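Side-chain contacts in CT398 (Chlamydia trachomatis, PDB 4ILO), which is of unknown function but combines a coiled-coil hairpin with a zinc ribbon and may bind DNA or RNA: residues Pro211-Leu216 / His222-Glu227; Asp75-Leu80 / Thr101-Glu106; Gln39-Asp44 / Ser136-Ser141; Ile11-Glu16 / Thr168-Thr173; Lys29-Glu34 / Arg150-Lys155. All blocks are in the same frame, centred on the assembly; numbering follows the deposited sequence.

Contact 1: Pro211-Leu216 / His222-Glu227; sequences PQHENL and HLVFCE. With ZN (zinc ion), chain C; EDO (1,2-ethanediol), chain D.
The imidazole of His-213 has Glu-227 CG lying over one face, 3.8 Å from the ring centroid, a CH-pi contact, while the carbonyl O of Phe-225 sits at its edge near the ring plane; Leu-216 CD2 comes to the edge of the His-222 ring, 4.4 Å from CE1. NE2 of His-213 donates to Phe-225 O over 2.8 Å; the N-H...O angle of 148° is moderately bent, and the donor stands 38° out of the carbonyl plane. Val-224 approaches the His-213 ring obliquely, CG1 lying 3.3 Å from NE2, and its CG2 packs against Leu-216 CB at 4.2 Å. With CG anti to the backbone N (chi1 -153°), His-213 reaches from helix 211-219 across to the strand. Cys-226, the residue after Phe-225, binds zinc through SG at 2.3 Å, together with Cys-202, Cys-205 and Cys-229, the four-cysteine site of a zinc ribbon. Because NE2 acts as donor, the imidazole carries a proton on that nitrogen, and its bond ties the helix to the backbone immediately before a zinc ligand.

Contact 2: Asp75-Leu80 / Thr101-Glu106; sequences DQINKL and TAANKE
Ile-77 and Ala-103 meet across the antiparallel coiled-coil hairpin, towards the end where helix 2-86 turns back into helix 90-171. They bury 55 and 38 Å² respectively, most of the 121 Å² summed over both segments, and their CA atoms, 6.9 Å apart, are the nearest pair in the backbone register. Such a close approach fits the short methyl side chain of Ala-103, which points toward the facing helix. Ile-77 supplies the length: CG1 lies beside its own backbone N (chi1 -74°) and CD1 continues outward in an extended chain (chi2 172°). Asn-104 adds a smaller share at the margin, lending mainly its backbone, with N 3.8 Å from Ile-77 CD1. Its amide is engaged elsewhere, OD1 being hydrogen-bonded to Arg-107. No hydrogen bond crosses between the segments; the join is van der Waals packing, centred on the apolar Ile-77 and Ala-103 pair. Further along, Leu-80 packs on Leu-96 and Met-100 of the partner helix. At the centre, Ile-77 CG1 stands 3.7 Å from Ala-103 CB.

Contact 3: Gln39-Asp44 / Ser136-Ser141; sequences QALKTD and SSTENS
Leu-41 and Lys-42 meet Thr-138 and Glu-139 in a surface contact between the two long helices of the coiled-coil hairpin, close to the middle of the chain. The axes of the short segments 39-44 and 136-141 run nearly antiparallel, at 164°, with a closest approach of 10.1 Å, and the summed buried area is a modest 157 Å². Thr-138 is the central residue: its methyl CG2 is met by Leu-41 CD2 at 3.6 Å and, more distantly, by Lys-42 CG at 4.1 Å. The threonine rotamer explains the use of this branch. CG2 lies anti to the backbone N and is presented to the facing helix, whereas OG1 folds back along its own helix (chi1 -62°) to bond the carbonyl O of Ser-134. Lys-42 and Glu-139 run across each other at about a right angle, touching through their aliphatic parts, Lys-42 CD to Glu-139 CG at 3.7 Å. A bend at chi3 (-82°) turns the end of the lysine aside, and its NZ remains 5.3 Å from Glu-139 OE1. Each charge has a different partner: Lys-42 forms a salt bridge with Glu-146, and Glu-139 with Arg-46. The methylene groups therefore do the packing while the charged ends reach across the hairpin to other residues. Any direct attraction between Lys-42 and Glu-139 is probably only a longer-range electrostatic contribution to the pairing of the helices.

Contact 4: Ile11-Glu16 / Thr168-Thr173; sequences ILAIQE and TQLKET
Ile-14 and Leu-170 form the tight part of this contact, in the coiled-coil hairpin where the start of helix 2-86 lies against the end of helix 90-171. Ile-14 CG1 comes within 3.7 Å of Leu-170 CB, and the two side chains lie alongside, running opposite ways. The areas buried, 60 Å² on Ile-14 and 57 Å² on Leu-170, are nearly matched. In Ile-14, CG1 is beside the backbone N (chi1 -69°), from where CD1 extends to 4.0 Å from the backbone N of Lys-171. The margins are looser. At one, Ala-13 CB meets Leu-170 CD1 at 4.2 Å; at another, Lys-171 offers the start of its chain, with CG 4.5 Å from Ile-14 CD1, before the chain turns off from Ile-14. Lys-171 also rests on Phe-179, and Ile-14 on Thr-174, bringing the following turn and helix 176-189 up to this end of the hairpin. Polar ties to the chain that follows helix 176-189 come from Glu-16, which pairs with Arg-192, and Gln-15, which accepts from the backbone of Val-193 and Val-194. With no hydrogen bond between the segments, Ile-14 and Leu-170 are held by shape and burial of their aliphatic carbons, while polar bonds of this region are made by neighbouring residues.

Contact 5: Lys29-Glu34 / Arg150-Lys155; sequences KEHQNE and RENIRK
His-31 of helix 2-86 packs on Ile-153 through CB and on Asn-152 through its ring, within the antiparallel coiled-coil hairpin formed with helix 90-171; the axes of the short segments here lie 9.8 Å apart at 158°. The imidazole and the Asn-152 amide are steeply inclined, their planes 73° apart, and the two side chains pass at a slant. It is CB of Asn-152 that touches the ring, obliquely, 4.0 Å from His-31 NE2. Ile-153 uses its longer branch: CG1 lies 3.8 Å from His-31 CB, and CD1 carries on to Gln-32. CG1 beside its backbone N (chi1 -70°) points CD1 at the His-31/Gln-32 side of the facing helix. Gln-32 crosses Ile-153 at about a right angle and contributes a methylene group to the packing. No hydrogen bond spans the segments. Beyond them His-31 also rests on Ile-149 and Ile-156, one on each side in sequence of the 150-155 segment. At the Gln-32 margin, CG stands 3.9 Å from Ile-153 CD1.

Contacts 2 to 5 all join helix 2-86 to helix 90-171 and are nested along the chain, 2 within 3, 3 within 5 and 5 within 4. Contacts 3 and 5, with centres about 18 Å apart, are surface contacts near the middle, where methylene and methyl groups of polar residues do much of the packing. Contacts 2 and 4, about 94 Å apart between centres, are partly buried, each around an isoleucine. Contact 1 belongs to the zinc ribbon and differs in kind: though also at the surface, it alone has a direct hydrogen bond between its segments and includes a metal ligand. Contact 4 is its closest companion, about 8 Å away between nearest atoms.

Contact 1: Pro211-Leu216 / His222-Glu227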
# COMPACT_ATOMS: atom_id res chain seq x y z
N PRO A 211 37.45 -30.59 19.93
CA PRO A 211 37.91 -31.80 19.19
C PRO A 211 37.09 -33.04 19.50
O PRO A 211 36.84 -33.87 18.62
CB PRO A 211 39.37 -31.94 19.62
CG PRO A 211 39.45 -31.21 20.95
CD PRO A 211 38.48 -30.06 20.84
N GLN A 212 36.65 -33.20 20.74
CA GLN A 212 35.77 -34.32 21.06
C GLN A 212 34.51 -34.29 20.20
O GLN A 212 34.08 -35.34 19.68
CB GLN A 212 35.40 -34.24 22.54
CG GLN A 212 34.04 -34.84 22.79
CD GLN A 212 33.80 -35.12 24.25
OE1 GLN A 212 33.55 -34.20 25.04
NE2 GLN A 212 33.86 -36.41 24.62
N HIS A 213 33.90 -33.10 20.05
CA HIS A 213 32.65 -32.99 19.30
C HIS A 213 32.88 -33.28 17.83
O HIS A 213 32.05 -33.93 17.18
CB HIS A 213 32.04 -31.60 19.52
CG HIS A 213 30.55 -31.57 19.37
ND1 HIS A 213 29.70 -32.21 20.26
CD2 HIS A 213 29.76 -31.04 18.41
CE1 HIS A 213 28.45 -32.04 19.87
NE2 HIS A 213 28.46 -31.34 18.75
N GLU A 214 34.00 -32.83 17.28
CA GLU A 214 34.33 -33.20 15.91
C GLU A 214 34.46 -34.72 15.77
O GLU A 214 33.90 -35.31 14.83
CB GLU A 214 35.62 -32.50 15.47
CG GLU A 214 36.09 -32.96 14.12
CD GLU A 214 37.21 -32.08 13.55
OE1 GLU A 214 37.76 -31.20 14.27
OE2 GLU A 214 37.53 -32.30 12.36
N ASN A 215 35.16 -35.37 16.70
CA ASN A 215 35.20 -36.83 16.70
C ASN A 215 33.80 -37.42 16.58
O ASN A 215 33.55 -38.28 15.73
CB ASN A 215 35.93 -37.35 17.94
CG ASN A 215 37.45 -37.12 17.87
OD1 ASN A 215 38.03 -37.09 16.78
ND2 ASN A 215 38.09 -36.94 19.03
N LEU A 216 32.87 -36.93 17.41
CA LEU A 216 31.50 -37.44 17.36
C LEU A 216 30.88 -37.29 15.98
O LEU A 216 30.20 -38.20 15.50
CB LEU A 216 30.62 -36.72 18.39
CG LEU A 216 30.89 -36.97 19.89
CD1 LEU A 216 29.97 -36.06 20.71
CD2 LEU A 216 30.65 -38.42 20.23
N HIS A 222 25.27 -41.26 14.48
CA HIS A 222 24.08 -40.67 15.10
C HIS A 222 24.04 -39.17 14.82
O HIS A 222 25.04 -38.54 14.46
CB HIS A 222 24.01 -40.96 16.60
CG HIS A 222 25.05 -40.26 17.42
ND1 HIS A 222 26.39 -40.58 17.33
CD2 HIS A 222 24.97 -39.23 18.29
CE1 HIS A 222 27.08 -39.78 18.13
NE2 HIS A 222 26.25 -38.96 18.73
N LEU A 223 22.85 -38.60 14.98
CA LEU A 223 22.68 -37.16 14.70
C LEU A 223 23.44 -36.37 15.75
O LEU A 223 23.24 -36.58 16.95
CB LEU A 223 21.22 -36.78 14.70
CG LEU A 223 20.34 -37.29 13.56
CD1 LEU A 223 18.93 -36.69 13.69
CD2 LEU A 223 20.95 -36.94 12.23
N VAL A 224 24.34 -35.50 15.29
CA VAL A 224 25.12 -34.63 16.17
C VAL A 224 24.78 -33.17 15.83
O VAL A 224 24.81 -32.78 14.66
CB VAL A 224 26.63 -34.87 16.02
CG1 VAL A 224 27.41 -33.94 16.94
CG2 VAL A 224 26.98 -36.38 16.31
N PHE A 225 24.54 -32.37 16.87
CA PHE A 225 24.07 -30.99 16.77
C PHE A 225 25.14 -30.04 17.30
O PHE A 225 25.88 -30.38 18.24
CB PHE A 225 22.83 -30.82 17.63
CG PHE A 225 21.80 -31.84 17.36
CD1 PHE A 225 21.01 -31.75 16.22
CD2 PHE A 225 21.64 -32.93 18.22
CE1 PHE A 225 20.04 -32.71 15.97
CE2 PHE A 225 20.69 -33.92 17.97
CZ PHE A 225 19.89 -33.82 16.84
N CYS A 226 25.22 -28.86 16.68
CA CYS A 226 26.11 -27.81 17.17
C CYS A 226 25.74 -27.47 18.61
O CYS A 226 24.56 -27.22 18.92
CB CYS A 226 25.97 -26.55 16.30
SG CYS A 226 27.07 -25.20 16.81
N GLU A 227 26.75 -27.43 19.48
CA GLU A 227 26.56 -27.13 20.90
C GLU A 227 26.12 -25.69 21.14
O GLU A 227 25.66 -25.37 22.24
CB GLU A 227 27.84 -27.44 21.67
CG GLU A 227 28.16 -28.93 21.74
CD GLU A 227 29.22 -29.24 22.78
OE1 GLU A 227 28.83 -29.53 23.93
OE2 GLU A 227 30.43 -29.17 22.46
ZN ZN C . 26.45 -23.66 15.18
C1 EDO D . 26.79 -36.70 12.20
O1 EDO D . 27.49 -37.23 11.07
C2 EDO D . 25.38 -36.35 11.73
O2 EDO D . 24.85 -35.43 12.68
O HOH W 1 28.18 -39.06 14.05

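Contact 2: Asp75-Leu80 / Thr101-Glu106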
# COMPACT_ATOMS: atom_id res chain seq x y z
N ASP A 75 -35.23 42.64 -7.47
CA ASP A 75 -36.64 42.84 -7.83
C ASP A 75 -37.38 43.61 -6.75
O ASP A 75 -38.31 44.34 -7.05
CB ASP A 75 -37.39 41.52 -8.01
CG ASP A 75 -36.84 40.67 -9.14
OD1 ASP A 75 -36.09 41.19 -10.02
OD2 ASP A 75 -37.16 39.46 -9.11
N GLN A 76 -37.01 43.41 -5.50
CA GLN A 76 -37.70 44.11 -4.44
C GLN A 76 -37.35 45.60 -4.45
O GLN A 76 -38.20 46.44 -4.19
CB GLN A 76 -37.31 43.47 -3.10
CG GLN A 76 -38.15 43.98 -1.96
CD GLN A 76 -39.65 43.85 -2.24
OE1 GLN A 76 -40.14 42.78 -2.68
NE2 GLN A 76 -40.39 44.94 -2.03
N ILE A 77 -36.09 45.93 -4.72
CA ILE A 77 -35.70 47.33 -4.82
C ILE A 77 -36.47 48.00 -5.94
O ILE A 77 -36.98 49.12 -5.79
CB ILE A 77 -34.18 47.43 -5.01
CG1 ILE A 77 -33.46 47.12 -3.69
CG2 ILE A 77 -33.76 48.84 -5.57
CD1 ILE A 77 -31.93 47.02 -3.92
N ASN A 78 -36.62 47.31 -7.07
CA ASN A 78 -37.43 47.87 -8.16
C ASN A 78 -38.86 48.11 -7.73
O ASN A 78 -39.45 49.14 -8.10
CB ASN A 78 -37.45 46.96 -9.38
CG ASN A 78 -36.18 47.02 -10.18
OD1 ASN A 78 -35.59 48.10 -10.33
ND2 ASN A 78 -35.73 45.87 -10.70
N LYS A 79 -39.46 47.17 -7.00
CA LYS A 79 -40.81 47.42 -6.51
C LYS A 79 -40.83 48.67 -5.64
O LYS A 79 -41.76 49.47 -5.72
CB LYS A 79 -41.35 46.24 -5.73
N LEU A 80 -39.82 48.85 -4.78
CA LEU A 80 -39.86 49.98 -3.87
C LEU A 80 -39.73 51.30 -4.63
O LEU A 80 -40.30 52.32 -4.23
CB LEU A 80 -38.75 49.85 -2.85
CG LEU A 80 -38.83 48.69 -1.85
CD1 LEU A 80 -37.53 48.61 -1.05
CD2 LEU A 80 -40.05 48.84 -0.84
N THR A 101 -32.00 52.09 0.69
CA THR A 101 -30.60 52.19 1.10
C THR A 101 -30.17 50.92 1.80
O THR A 101 -29.16 50.30 1.42
CB THR A 101 -30.41 53.45 1.96
OG1 THR A 101 -30.55 54.59 1.09
CG2 THR A 101 -29.04 53.52 2.64
N ALA A 102 -31.03 50.43 2.71
CA ALA A 102 -30.70 49.23 3.47
C ALA A 102 -30.69 48.02 2.57
O ALA A 102 -29.82 47.15 2.69
CB ALA A 102 -31.74 49.01 4.58
N ALA A 103 -31.67 47.93 1.68
CA ALA A 103 -31.72 46.79 0.79
C ALA A 103 -30.51 46.77 -0.12
O ALA A 103 -29.90 45.71 -0.32
CB ALA A 103 -33.02 46.82 -0.00
N ASN A 104 -30.13 47.94 -0.67
CA ASN A 104 -28.97 48.00 -1.55
C ASN A 104 -27.70 47.56 -0.82
O ASN A 104 -26.81 46.94 -1.42
CB ASN A 104 -28.77 49.39 -2.12
CG ASN A 104 -27.73 49.42 -3.20
OD1 ASN A 104 -27.80 48.63 -4.15
ND2 ASN A 104 -26.75 50.32 -3.07
N LYS A 105 -27.58 47.92 0.45
CA LYS A 105 -26.36 47.60 1.18
C LYS A 105 -26.26 46.10 1.45
O LYS A 105 -25.17 45.51 1.39
CB LYS A 105 -26.36 48.39 2.49
CG LYS A 105 -25.29 47.98 3.47
CD LYS A 105 -25.36 48.82 4.77
CE LYS A 105 -24.04 48.73 5.56
NZ LYS A 105 -24.05 49.61 6.79
N GLU A 106 -27.39 45.47 1.76
CA GLU A 106 -27.41 44.02 1.88
C GLU A 106 -27.07 43.37 0.53
O GLU A 106 -26.32 42.40 0.47
CB GLU A 106 -28.80 43.56 2.35
CG GLU A 106 -29.00 41.99 2.52
CD GLU A 106 -28.05 41.32 3.59
OE1 GLU A 106 -27.48 42.04 4.46
OE2 GLU A 106 -27.87 40.06 3.55

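Contact 3: Gln39-Asp44 / Ser136-Ser141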
# COMPACT_ATOMS: atom_id res chain seq x y z
N GLN A 39 -0.59 1.13 -5.88
CA GLN A 39 -2.02 1.32 -5.63
C GLN A 39 -2.26 2.49 -4.67
O GLN A 39 -3.16 3.30 -4.87
CB GLN A 39 -2.67 0.05 -5.08
N ALA A 40 -1.47 2.57 -3.60
CA ALA A 40 -1.68 3.60 -2.60
C ALA A 40 -1.36 5.00 -3.14
O ALA A 40 -1.95 5.99 -2.71
CB ALA A 40 -0.85 3.27 -1.35
N LEU A 41 -0.41 5.12 -4.06
CA LEU A 41 -0.15 6.42 -4.64
C LEU A 41 -1.35 6.87 -5.48
O LEU A 41 -1.74 8.04 -5.44
CB LEU A 41 1.15 6.40 -5.45
CG LEU A 41 1.58 7.72 -6.12
CD1 LEU A 41 2.24 8.67 -5.15
CD2 LEU A 41 2.53 7.44 -7.28
N LYS A 42 -1.96 5.93 -6.21
CA LYS A 42 -3.16 6.27 -6.98
C LYS A 42 -4.33 6.54 -6.05
O LYS A 42 -5.10 7.47 -6.27
CB LYS A 42 -3.56 5.15 -7.93
CG LYS A 42 -2.50 4.83 -9.00
CD LYS A 42 -3.00 3.88 -10.08
CE LYS A 42 -2.94 2.41 -9.67
NZ LYS A 42 -3.14 1.56 -10.88
N THR A 43 -4.49 5.73 -5.00
CA THR A 43 -5.66 5.91 -4.17
C THR A 43 -5.62 7.26 -3.47
O THR A 43 -6.66 7.90 -3.28
CB THR A 43 -5.79 4.76 -3.20
OG1 THR A 43 -6.13 3.58 -3.94
CG2 THR A 43 -6.87 5.06 -2.16
N ASP A 44 -4.42 7.72 -3.11
CA ASP A 44 -4.29 9.03 -2.52
C ASP A 44 -4.72 10.12 -3.51
O ASP A 44 -5.35 11.12 -3.12
CB ASP A 44 -2.85 9.26 -2.08
CG ASP A 44 -2.68 10.61 -1.42
OD1 ASP A 44 -3.26 10.80 -0.33
OD2 ASP A 44 -1.98 11.49 -1.99
N SER A 136 -4.07 10.75 -14.14
CA SER A 136 -3.93 10.07 -15.42
C SER A 136 -2.46 9.81 -15.72
O SER A 136 -2.11 8.71 -16.18
CB SER A 136 -4.66 10.87 -16.51
OG SER A 136 -4.57 10.33 -17.82
N SER A 137 -1.57 10.75 -15.39
CA SER A 137 -0.14 10.54 -15.64
C SER A 137 0.42 9.43 -14.75
O SER A 137 1.25 8.63 -15.19
CB SER A 137 0.65 11.82 -15.42
OG SER A 137 0.31 12.77 -16.42
N THR A 138 -0.00 9.38 -13.50
CA THR A 138 0.48 8.35 -12.60
C THR A 138 0.04 6.97 -13.09
O THR A 138 0.87 6.06 -13.24
CB THR A 138 -0.04 8.64 -11.19
OG1 THR A 138 0.47 9.90 -10.73
CG2 THR A 138 0.35 7.54 -10.20
N GLU A 139 -1.25 6.80 -13.38
CA GLU A 139 -1.75 5.56 -13.97
C GLU A 139 -0.96 5.19 -15.23
O GLU A 139 -0.51 4.06 -15.39
CB GLU A 139 -3.23 5.69 -14.30
CG GLU A 139 -4.12 5.80 -13.07
CD GLU A 139 -5.62 5.86 -13.41
OE1 GLU A 139 -6.42 5.30 -12.63
OE2 GLU A 139 -5.99 6.47 -14.45
N ASN A 140 -0.79 6.15 -16.13
CA ASN A 140 -0.07 5.86 -17.36
C ASN A 140 1.37 5.42 -17.06
O ASN A 140 1.84 4.43 -17.61
CB ASN A 140 -0.11 7.07 -18.30
CG ASN A 140 0.56 6.79 -19.64
OD1 ASN A 140 -0.10 6.42 -20.63
ND2 ASN A 140 1.88 6.96 -19.69
N SER A 141 2.09 6.16 -16.20
CA SER A 141 3.49 5.84 -15.95
C SER A 141 3.64 4.50 -15.25
O SER A 141 4.76 3.97 -15.20
CB SER A 141 4.14 6.89 -15.07
OG SER A 141 4.55 7.99 -15.85

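Contact 4: Ile11-Glu16 / Thr168-Thr173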
# COMPACT_ATOMS: atom_id res chain seq x y z
N ILE A 11 18.09 -35.25 2.98
CA ILE A 11 17.70 -34.00 3.62
C ILE A 11 18.48 -32.83 3.04
O ILE A 11 17.96 -31.72 2.95
CB ILE A 11 17.92 -34.09 5.14
CG1 ILE A 11 16.99 -33.12 5.88
CG2 ILE A 11 19.37 -33.76 5.48
CD1 ILE A 11 15.54 -33.42 5.74
N LEU A 12 19.73 -33.05 2.65
CA LEU A 12 20.46 -31.97 2.01
C LEU A 12 19.74 -31.51 0.75
O LEU A 12 19.61 -30.30 0.51
CB LEU A 12 21.91 -32.39 1.74
CG LEU A 12 22.77 -32.31 3.03
CD1 LEU A 12 24.14 -32.95 2.89
CD2 LEU A 12 22.93 -30.85 3.51
N ALA A 13 19.20 -32.44 -0.03
CA ALA A 13 18.55 -32.05 -1.28
C ALA A 13 17.20 -31.40 -1.01
O ALA A 13 16.79 -30.49 -1.75
CB ALA A 13 18.37 -33.26 -2.20
N ILE A 14 16.48 -31.86 0.02
CA ILE A 14 15.26 -31.17 0.43
C ILE A 14 15.59 -29.77 0.91
O ILE A 14 14.84 -28.81 0.66
CB ILE A 14 14.55 -31.99 1.51
CG1 ILE A 14 14.00 -33.27 0.88
CG2 ILE A 14 13.50 -31.16 2.20
CD1 ILE A 14 13.67 -34.31 1.84
N GLN A 15 16.71 -29.63 1.61
CA GLN A 15 17.10 -28.34 2.15
C GLN A 15 17.34 -27.33 1.03
O GLN A 15 17.01 -26.14 1.18
CB GLN A 15 18.33 -28.49 3.02
CG GLN A 15 18.70 -27.27 3.74
CD GLN A 15 19.86 -27.47 4.65
OE1 GLN A 15 19.76 -27.26 5.85
NE2 GLN A 15 20.99 -27.91 4.09
N GLU A 16 17.88 -27.77 -0.11
CA GLU A 16 18.09 -26.82 -1.21
C GLU A 16 16.75 -26.34 -1.79
O GLU A 16 16.61 -25.15 -2.15
CB GLU A 16 18.98 -27.44 -2.29
CG GLU A 16 20.42 -27.65 -1.83
CD GLU A 16 21.02 -26.38 -1.20
OE1 GLU A 16 21.10 -25.33 -1.90
OE2 GLU A 16 21.41 -26.43 -0.01
N THR A 168 7.93 -32.90 -2.18
CA THR A 168 7.07 -33.98 -1.73
C THR A 168 7.55 -35.34 -2.23
O THR A 168 7.39 -36.33 -1.52
CB THR A 168 5.64 -33.69 -2.18
OG1 THR A 168 5.25 -32.42 -1.65
CG2 THR A 168 4.69 -34.78 -1.68
N GLN A 169 8.12 -35.41 -3.45
CA GLN A 169 8.64 -36.68 -3.96
C GLN A 169 9.91 -37.12 -3.24
O GLN A 169 10.27 -38.29 -3.31
CB GLN A 169 8.91 -36.62 -5.48
CG GLN A 169 7.66 -36.77 -6.39
CD GLN A 169 6.93 -38.11 -6.22
OE1 GLN A 169 7.49 -39.07 -5.69
NE2 GLN A 169 5.68 -38.16 -6.67
N LEU A 170 10.60 -36.20 -2.56
CA LEU A 170 11.80 -36.55 -1.82
C LEU A 170 11.51 -36.88 -0.36
O LEU A 170 12.16 -37.76 0.22
CB LEU A 170 12.80 -35.40 -1.88
CG LEU A 170 13.27 -35.02 -3.28
CD1 LEU A 170 14.37 -34.00 -3.15
CD2 LEU A 170 13.76 -36.25 -4.05
N LYS A 171 10.54 -36.16 0.23
CA LYS A 171 10.08 -36.45 1.58
C LYS A 171 9.62 -37.89 1.72
O LYS A 171 9.70 -38.48 2.80
CB LYS A 171 8.91 -35.54 1.96
CG LYS A 171 9.28 -34.20 2.62
CD LYS A 171 8.04 -33.39 3.03
CE LYS A 171 7.16 -34.21 3.98
NZ LYS A 171 6.22 -33.36 4.76
N GLU A 172 9.13 -38.49 0.63
CA GLU A 172 8.65 -39.86 0.72
C GLU A 172 9.77 -40.81 1.14
O GLU A 172 9.60 -41.59 2.09
CB GLU A 172 7.93 -40.28 -0.57
CG GLU A 172 6.67 -39.39 -0.80
CD GLU A 172 5.82 -39.71 -2.03
OE1 GLU A 172 6.19 -40.58 -2.84
OE2 GLU A 172 4.76 -39.05 -2.18
N THR A 173 10.95 -40.70 0.51
CA THR A 173 12.08 -41.59 0.77
C THR A 173 13.08 -41.06 1.81
O THR A 173 14.21 -41.58 1.90
CB THR A 173 12.82 -41.90 -0.55
OG1 THR A 173 12.89 -40.70 -1.34
CG2 THR A 173 12.11 -42.99 -1.34

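Contact 5: Lys29-Glu34 / Arg150-Lys155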
# COMPACT_ATOMS: atom_id res chain seq x y z
N LYS A 29 6.61 -11.40 -1.56
CA LYS A 29 6.17 -10.36 -0.63
C LYS A 29 6.72 -9.00 -1.04
O LYS A 29 6.02 -7.99 -0.94
CB LYS A 29 6.57 -10.70 0.81
N GLU A 30 7.97 -8.94 -1.51
CA GLU A 30 8.53 -7.65 -1.92
C GLU A 30 7.81 -7.07 -3.14
O GLU A 30 7.54 -5.86 -3.20
CB GLU A 30 10.04 -7.76 -2.18
CG GLU A 30 10.90 -7.94 -0.92
CD GLU A 30 12.33 -8.37 -1.25
OE1 GLU A 30 12.62 -8.51 -2.47
OE2 GLU A 30 13.14 -8.59 -0.31
N HIS A 31 7.50 -7.92 -4.14
CA HIS A 31 6.70 -7.47 -5.28
C HIS A 31 5.32 -7.02 -4.84
O HIS A 31 4.80 -6.02 -5.36
CB HIS A 31 6.58 -8.60 -6.32
CG HIS A 31 7.85 -8.91 -7.04
ND1 HIS A 31 8.79 -7.95 -7.34
CD2 HIS A 31 8.34 -10.08 -7.53
CE1 HIS A 31 9.81 -8.51 -7.97
NE2 HIS A 31 9.56 -9.80 -8.09
N GLN A 32 4.69 -7.74 -3.90
CA GLN A 32 3.36 -7.33 -3.43
C GLN A 32 3.41 -6.00 -2.69
O GLN A 32 2.48 -5.18 -2.82
CB GLN A 32 2.74 -8.41 -2.54
CG GLN A 32 2.37 -9.71 -3.27
CD GLN A 32 1.94 -10.80 -2.30
OE1 GLN A 32 2.42 -10.84 -1.17
NE2 GLN A 32 1.04 -11.67 -2.72
N ASN A 33 4.47 -5.74 -1.93
CA ASN A 33 4.62 -4.43 -1.30
C ASN A 33 4.73 -3.33 -2.35
O ASN A 33 4.18 -2.24 -2.17
CB ASN A 33 5.86 -4.38 -0.42
CG ASN A 33 5.83 -5.41 0.69
OD1 ASN A 33 4.78 -6.01 0.99
ND2 ASN A 33 6.99 -5.60 1.33
N GLU A 34 5.51 -3.59 -3.42
CA GLU A 34 5.70 -2.64 -4.51
C GLU A 34 4.38 -2.33 -5.21
O GLU A 34 4.14 -1.18 -5.60
CB GLU A 34 6.73 -3.18 -5.50
CG GLU A 34 7.62 -2.15 -6.23
CD GLU A 34 8.70 -2.82 -7.12
OE1 GLU A 34 8.78 -4.09 -7.12
OE2 GLU A 34 9.46 -2.09 -7.81
N ARG A 150 3.13 -8.16 -11.77
CA ARG A 150 2.17 -9.25 -11.57
C ARG A 150 2.60 -10.49 -12.33
O ARG A 150 2.41 -11.62 -11.85
CB ARG A 150 0.75 -8.84 -11.98
CG ARG A 150 0.09 -7.74 -11.12
CD ARG A 150 -1.41 -7.58 -11.42
NE ARG A 150 -1.88 -6.21 -11.22
CZ ARG A 150 -2.02 -5.29 -12.19
NH1 ARG A 150 -1.74 -5.58 -13.47
NH2 ARG A 150 -2.45 -4.08 -11.88
N GLU A 151 3.21 -10.31 -13.51
CA GLU A 151 3.72 -11.46 -14.23
C GLU A 151 4.88 -12.11 -13.49
O GLU A 151 5.04 -13.34 -13.53
CB GLU A 151 4.13 -11.07 -15.65
CG GLU A 151 4.49 -12.28 -16.55
CD GLU A 151 3.28 -13.16 -16.85
OE1 GLU A 151 2.21 -12.58 -17.15
OE2 GLU A 151 3.41 -14.42 -16.80
N ASN A 152 5.71 -11.32 -12.80
CA ASN A 152 6.79 -11.91 -12.02
C ASN A 152 6.24 -12.75 -10.88
O ASN A 152 6.68 -13.87 -10.65
CB ASN A 152 7.74 -10.82 -11.50
CG ASN A 152 8.67 -10.25 -12.60
OD1 ASN A 152 8.37 -10.30 -13.81
ND2 ASN A 152 9.81 -9.69 -12.18
N ILE A 153 5.24 -12.22 -10.17
CA ILE A 153 4.55 -13.01 -9.16
C ILE A 153 4.00 -14.30 -9.76
O ILE A 153 4.18 -15.38 -9.19
CB ILE A 153 3.43 -12.18 -8.51
CG1 ILE A 153 4.04 -11.08 -7.63
CG2 ILE A 153 2.51 -13.08 -7.70
CD1 ILE A 153 3.02 -10.08 -7.10
N ARG A 154 3.29 -14.21 -10.90
CA ARG A 154 2.79 -15.42 -11.55
C ARG A 154 3.91 -16.44 -11.71
O ARG A 154 3.75 -17.62 -11.37
CB ARG A 154 2.19 -15.11 -12.92
CG ARG A 154 0.81 -14.47 -12.88
CD ARG A 154 0.34 -13.96 -14.26
NE ARG A 154 -0.62 -12.86 -14.13
CZ ARG A 154 -0.43 -11.62 -14.60
NH1 ARG A 154 0.67 -11.30 -15.28
NH2 ARG A 154 -1.38 -10.68 -14.42
N LYS A 155 5.06 -16.00 -12.22
CA LYS A 155 6.15 -16.92 -12.50
C LYS A 155 6.78 -17.42 -11.22
O LYS A 155 7.32 -18.54 -11.19
CB LYS A 155 7.19 -16.26 -13.41
CG LYS A 155 6.64 -15.98 -14.81
CD LYS A 155 7.61 -15.18 -15.67
CE LYS A 155 6.92 -14.68 -16.95
NZ LYS A 155 7.62 -13.49 -17.54